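Local coordinates for protein DNA polymerase sliding clamp (Archaeoglobus fulgidus, PDB 1RWZ) that forms a homotrimeric ring that encircles DNA and probably tethers the DNA polymerase catalytic subunit and other proteins to it during replication, at residues K203-G208 with F225-G230; G136-A141 with V221-E226. All blocks are in the same frame, centred on the assembly; numbering follows the deposited sequence.

Contact 1 of 2, residues K203-G208 with F225-G230; sequences KVAGSG and FELVGG
The aromatic ring of Phe225 meets the methyl group of Ala205 obliquely. Ala205 CB lies 3.6 Å from Phe225 CD2. It is 3.8 Å from Phe225 CE2, so the methyl lies nearest the CD2-CE2 side of the ring. Phe225 CG stands beside its own backbone N, opposite the carbonyl carbon (chi1 -66°), and this torsion carries the ring out from the strand to the loop. Beyond the segment 203-208, the same ring touches Leu211 and Tyr236 on the two adjacent strands, and Ala135 at the start of helix 135-146.

The second flat group is the peptide carbonyl of Val204. Its oxygen sits against the forked end of Leu227. Val204 O is 3.6 Å from Leu227 CD1 and 3.8 Å from Leu227 CD2. Each methyl of the fork also has a carbon partner. Leu227 CD1 reaches Val204 CG2 at 3.8 Å, with the two side chains crossing at about a right angle. Leu227 CD2 approaches Ala205 CB at 3.9 Å. Ala205 is therefore the shared neighbour of Phe225 and Leu227, two residues apart on the strand.

This is loop-on-sheet packing in the C-terminal PCNA domain. The loop after helix 195-201 lies over the end of strand 221-227. Helix 8-19 borders the contact, with Thr13 against Leu227 and Arg16 against Val204. Farther along the loop, Gly206 N bonds to Asp209 OD2 and Gly208 N to Asp134 OD1.

The two segments exchange no hydrogen bond or salt bridge. Carbon contacts and one carbonyl against methyl groups make up the join. Such contacts demand close fit more than exact direction, and the polar anchors of the loop lie elsewhere.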
loop_
_atom_site.group_PDB
_atom_site.type_symbol
_atom_site.label_atom_id
_atom_site.label_comp_id
_atom_site.label_asym_id
_atom_site.label_seq_id
_atom_site.Cartn_x
_atom_site.Cartn_y
_atom_site.Cartn_z
ATOM N N LYS A 203 -5.121 14.098 -9.323
ATOM C CA LYS A 203 -5.020 12.651 -9.165
ATOM C C LYS A 203 -4.636 11.897 -10.438
ATOM O O LYS A 203 -4.152 10.767 -10.364
ATOM C CB LYS A 203 -6.325 12.091 -8.596
ATOM C CG LYS A 203 -6.494 12.413 -7.121
ATOM C CD LYS A 203 -7.789 11.862 -6.563
ATOM C CE LYS A 203 -7.900 12.188 -5.084
ATOM N NZ LYS A 203 -9.193 11.730 -4.503
ATOM N N VAL A 204 -4.838 12.512 -11.598
ATOM C CA VAL A 204 -4.486 11.859 -12.858
ATOM C C VAL A 204 -3.147 12.350 -13.402
ATOM O O VAL A 204 -2.713 11.925 -14.476
ATOM C CB VAL A 204 -5.565 12.086 -13.948
ATOM C CG1 VAL A 204 -6.882 11.445 -13.519
ATOM C CG2 VAL A 204 -5.749 13.576 -14.211
ATOM N N ALA A 205 -2.490 13.234 -12.657
ATOM C CA ALA A 205 -1.209 13.791 -13.087
ATOM C C ALA A 205 -0.058 13.441 -12.154
ATOM O O ALA A 205 -0.262 13.042 -11.011
ATOM C CB ALA A 205 -1.322 15.308 -13.219
ATOM N N GLY A 206 1.163 13.605 -12.653
ATOM C CA GLY A 206 2.329 13.308 -11.844
ATOM C C GLY A 206 3.573 13.980 -12.383
ATOM O O GLY A 206 3.512 14.720 -13.365
ATOM N N SER A 207 4.705 13.734 -11.733
ATOM C CA SER A 207 5.963 14.320 -12.172
ATOM C C SER A 207 6.176 13.926 -13.622
ATOM O O SER A 207 5.903 12.791 -14.003
ATOM C CB SER A 207 7.124 13.799 -11.321
ATOM O OG SER A 207 6.972 14.194 -9.972
ATOM N N GLY A 208 6.648 14.863 -14.434
ATOM C CA GLY A 208 6.881 14.544 -15.830
ATOM C C GLY A 208 5.765 14.973 -16.761
ATOM O O GLY A 208 5.959 15.038 -17.976
ATOM N N PHE A 225 -3.573 19.967 -18.560
ATOM C CA PHE A 225 -2.601 18.916 -18.295
ATOM C C PHE A 225 -2.331 18.127 -19.579
ATOM O O PHE A 225 -3.250 17.847 -20.353
ATOM C CB PHE A 225 -3.126 17.915 -17.253
ATOM C CG PHE A 225 -3.318 18.484 -15.880
ATOM C CD1 PHE A 225 -4.519 19.098 -15.526
ATOM C CD2 PHE A 225 -2.317 18.369 -14.922
ATOM C CE1 PHE A 225 -4.718 19.581 -14.237
ATOM C CE2 PHE A 225 -2.503 18.850 -13.630
ATOM C CZ PHE A 225 -3.713 19.458 -13.284
ATOM N N GLU A 226 -1.066 17.783 -19.805
ATOM C CA GLU A 226 -0.683 16.960 -20.949
ATOM C C GLU A 226 -0.177 15.702 -20.259
ATOM O O GLU A 226 0.841 15.720 -19.564
ATOM C CB GLU A 226 0.386 17.663 -21.788
ATOM C CG GLU A 226 -0.188 18.916 -22.435
ATOM C CD GLU A 226 0.783 19.644 -23.336
ATOM O OE1 GLU A 226 1.030 19.169 -24.464
ATOM O OE2 GLU A 226 1.294 20.696 -22.910
ATOM N N LEU A 227 -0.922 14.617 -20.438
ATOM C CA LEU A 227 -0.644 13.356 -19.755
ATOM C C LEU A 227 -0.281 12.160 -20.622
ATOM O O LEU A 227 -0.458 12.174 -21.834
ATOM C CB LEU A 227 -1.874 12.973 -18.925
ATOM C CG LEU A 227 -2.493 14.087 -18.077
ATOM C CD1 LEU A 227 -3.818 13.605 -17.471
ATOM C CD2 LEU A 227 -1.518 14.490 -16.990
ATOM N N VAL A 228 0.196 11.111 -19.954
ATOM C CA VAL A 228 0.571 9.855 -20.598
ATOM C C VAL A 228 1.572 10.055 -21.732
ATOM O O VAL A 228 1.295 9.748 -22.892
ATOM C CB VAL A 228 -0.683 9.122 -21.135
ATOM C CG1 VAL A 228 -0.333 7.684 -21.512
ATOM C CG2 VAL A 228 -1.780 9.130 -20.067
ATOM N N GLY A 229 2.749 10.561 -21.381
ATOM C CA GLY A 229 3.763 10.797 -22.393
ATOM C C GLY A 229 3.329 11.863 -23.383
ATOM O O GLY A 229 3.769 11.876 -24.533
ATOM N N GLY A 230 2.461 12.764 -22.936
ATOM C CA GLY A 230 1.989 13.823 -23.809
ATOM C C GLY A 230 0.990 13.350 -24.852
ATOM O O GLY A 230 0.732 14.051 -25.834
#

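Contact 2 of 2, residues G136-A141 with V221-E226; sequences GEFKKA and VRLVFE
Phe138 reaches from helix 135-146 to Leu223 and Phe225 on strand 221-227. This is helix-on-sheet packing in the C-terminal domain of the PCNA fold, in which helices line the central hole of the ring and sheets form its outside.

The first segment opens at Gly136, in the first turn of the helix. Gly136 O accepts the helical bond from Lys140 N at 3.0 Å. At Glu137 the backbone N bonds to Asp134 OD2, just before the helix. The Glu137 side chain packs on Phe174 and on Ser103 of a neighbouring subunit, so this side of the helix lies near the trimer interface.

Phe138 comes next and makes all the contact with the strand. Its CG is trans to the backbone N (chi1 177°), which sends the ring out to the sheet. The distance to be bridged is large: Phe138 CA and Leu223 CA are 10.5 Å apart. The side chains alone span it. Leu223 CD2 comes within 4.2 Å of Phe138 CZ, at the far end of the ring. Leu211 on the adjacent strand and Cys202 also pack on Phe138.

Lys139 follows, with an extended side chain that takes its NZ to Cys202 O, near the end of helix 195-201. Lys140 supplies the N-H of the bond already named. Ala141 closes the segment, its N bonded to Glu137 O at 3.0 Å, and its methyl packs on Phe174 of strand 170-176.

Every residue that touches across this contact is buried, and the touching groups are all apolar. The rings of Phe138 and Phe225 are inclined at about 66° to each other, and their closest atoms, Phe138 CE2 and Phe225 CZ, are 4.5 Å apart.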
loop_
_atom_site.group_PDB
_atom_site.type_symbol
_atom_site.label_atom_id
_atom_site.label_comp_id
_atom_site.label_asym_id
_atom_site.label_seq_id
_atom_site.Cartn_x
_atom_site.Cartn_y
_atom_site.Cartn_z
ATOM N N GLY A 136 3.622 17.552 -11.455
ATOM C CA GLY A 136 3.940 16.932 -10.180
ATOM C C GLY A 136 4.254 17.963 -9.117
ATOM O O GLY A 136 3.891 17.801 -7.947
ATOM N N GLU A 137 4.938 19.029 -9.521
ATOM C CA GLU A 137 5.298 20.105 -8.611
ATOM C C GLU A 137 4.023 20.822 -8.165
ATOM O O GLU A 137 3.873 21.177 -6.993
ATOM C CB GLU A 137 6.234 21.090 -9.309
ATOM C CG GLU A 137 6.743 22.217 -8.430
ATOM C CD GLU A 137 7.639 21.737 -7.295
ATOM O OE1 GLU A 137 7.929 20.523 -7.211
ATOM O OE2 GLU A 137 8.059 22.584 -6.483
ATOM N N PHE A 138 3.111 21.029 -9.112
ATOM C CA PHE A 138 1.836 21.688 -8.825
ATOM C C PHE A 138 1.056 20.821 -7.838
ATOM O O PHE A 138 0.510 21.315 -6.849
ATOM C CB PHE A 138 1.034 21.849 -10.121
ATOM C CG PHE A 138 -0.334 22.455 -9.931
ATOM C CD1 PHE A 138 -0.484 23.819 -9.706
ATOM C CD2 PHE A 138 -1.471 21.658 -10.004
ATOM C CE1 PHE A 138 -1.761 24.383 -9.562
ATOM C CE2 PHE A 138 -2.749 22.212 -9.861
ATOM C CZ PHE A 138 -2.890 23.575 -9.641
ATOM N N LYS A 139 1.027 19.520 -8.111
ATOM C CA LYS A 139 0.326 18.559 -7.269
ATOM C C LYS A 139 0.830 18.633 -5.829
ATOM O O LYS A 139 0.042 18.576 -4.886
ATOM C CB LYS A 139 0.519 17.148 -7.838
ATOM C CG LYS A 139 -0.236 16.036 -7.126
ATOM C CD LYS A 139 -0.189 14.760 -7.957
ATOM C CE LYS A 139 -0.950 13.617 -7.301
ATOM N NZ LYS A 139 -1.092 12.454 -8.228
ATOM N N LYS A 140 2.144 18.763 -5.661
ATOM C CA LYS A 140 2.737 18.854 -4.332
ATOM C C LYS A 140 2.328 20.154 -3.646
ATOM O O LYS A 140 2.095 20.181 -2.435
ATOM C CB LYS A 140 4.265 18.782 -4.425
ATOM C CG LYS A 140 4.803 17.414 -4.805
ATOM C CD LYS A 140 6.303 17.493 -5.080
ATOM C CE LYS A 140 6.883 16.138 -5.450
ATOM N NZ LYS A 140 6.819 15.182 -4.308
ATOM N N ALA A 141 2.245 21.233 -4.419
ATOM C CA ALA A 141 1.857 22.524 -3.868
ATOM C C ALA A 141 0.432 22.441 -3.327
ATOM O O ALA A 141 0.147 22.912 -2.224
ATOM C CB ALA A 141 1.948 23.607 -4.942
ATOM N N VAL A 221 -10.246 29.265 -13.538
ATOM C CA VAL A 221 -8.878 28.980 -13.949
ATOM C C VAL A 221 -8.905 27.799 -14.916
ATOM O O VAL A 221 -9.751 26.909 -14.794
ATOM C CB VAL A 221 -7.977 28.644 -12.722
ATOM C CG1 VAL A 221 -8.525 27.428 -11.972
ATOM C CG2 VAL A 221 -6.541 28.397 -13.174
ATOM N N ARG A 222 -8.015 27.820 -15.908
ATOM C CA ARG A 222 -7.909 26.723 -16.862
ATOM C C ARG A 222 -6.616 25.985 -16.520
ATOM O O ARG A 222 -5.552 26.599 -16.453
ATOM C CB ARG A 222 -7.807 27.227 -18.308
ATOM C CG ARG A 222 -9.048 27.899 -18.879
ATOM C CD ARG A 222 -8.764 28.360 -20.314
ATOM N NE ARG A 222 -8.380 27.243 -21.175
ATOM C CZ ARG A 222 -7.635 27.348 -22.274
ATOM N NH1 ARG A 222 -7.177 28.532 -22.667
ATOM N NH2 ARG A 222 -7.335 26.261 -22.978
ATOM N N LEU A 223 -6.723 24.681 -16.295
ATOM C CA LEU A 223 -5.575 23.845 -15.967
ATOM C C LEU A 223 -5.441 22.823 -17.085
ATOM O O LEU A 223 -6.161 21.830 -17.122
ATOM C CB LEU A 223 -5.805 23.143 -14.626
ATOM C CG LEU A 223 -6.022 24.109 -13.453
ATOM C CD1 LEU A 223 -6.461 23.335 -12.220
ATOM C CD2 LEU A 223 -4.744 24.886 -13.176
ATOM N N VAL A 224 -4.523 23.081 -18.008
ATOM C CA VAL A 224 -4.334 22.185 -19.131
ATOM C C VAL A 224 -3.202 21.207 -18.857
ATOM O O VAL A 224 -2.024 21.572 -18.899
ATOM C CB VAL A 224 -4.028 22.977 -20.418
ATOM C CG1 VAL A 224 -4.012 22.044 -21.625
ATOM C CG2 VAL A 224 -5.079 24.070 -20.611
ATOM N N PHE A 225 -3.573 19.967 -18.560
ATOM C CA PHE A 225 -2.601 18.916 -18.295
ATOM C C PHE A 225 -2.331 18.127 -19.579
ATOM O O PHE A 225 -3.250 17.847 -20.353
ATOM C CB PHE A 225 -3.126 17.915 -17.253
ATOM C CG PHE A 225 -3.318 18.484 -15.880
ATOM C CD1 PHE A 225 -4.519 19.098 -15.526
ATOM C CD2 PHE A 225 -2.317 18.369 -14.922
ATOM C CE1 PHE A 225 -4.718 19.581 -14.237
ATOM C CE2 PHE A 225 -2.503 18.850 -13.630
ATOM C CZ PHE A 225 -3.713 19.458 -13.284
ATOM N N GLU A 226 -1.066 17.783 -19.805
ATOM C CA GLU A 226 -0.683 16.960 -20.949
ATOM C C GLU A 226 -0.177 15.702 -20.259
ATOM O O GLU A 226 0.841 15.720 -19.564
ATOM C CB GLU A 226 0.386 17.663 -21.788
ATOM C CG GLU A 226 -0.188 18.916 -22.435
ATOM C CD GLU A 226 0.783 19.644 -23.336
ATOM O OE1 GLU A 226 1.030 19.169 -24.464
ATOM O OE2 GLU A 226 1.294 20.696 -22.910
#

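In the fold
Both contacts are buried, lie in the C-terminal domain and end on strand 221-227. Their centres are about 9 Å apart. Phe225 belongs to both: contact 1 uses one side bond of its ring, contact 2 its far carbon. Contact 2 lies farther back along the strand, where only side chains bridge helix and sheet. Contact 1 is at the strand's end, where the backbones come closer and a carbonyl joins the packing. Its loop then runs on to exposed residues. Neither contact has a hydrogen bond or salt bridge between its own segments. A polar tie runs between them instead: Lys139 NZ and Ala205 O are 3.0 Å apart, a probable hydrogen bond linking helix 135-146 to the loop.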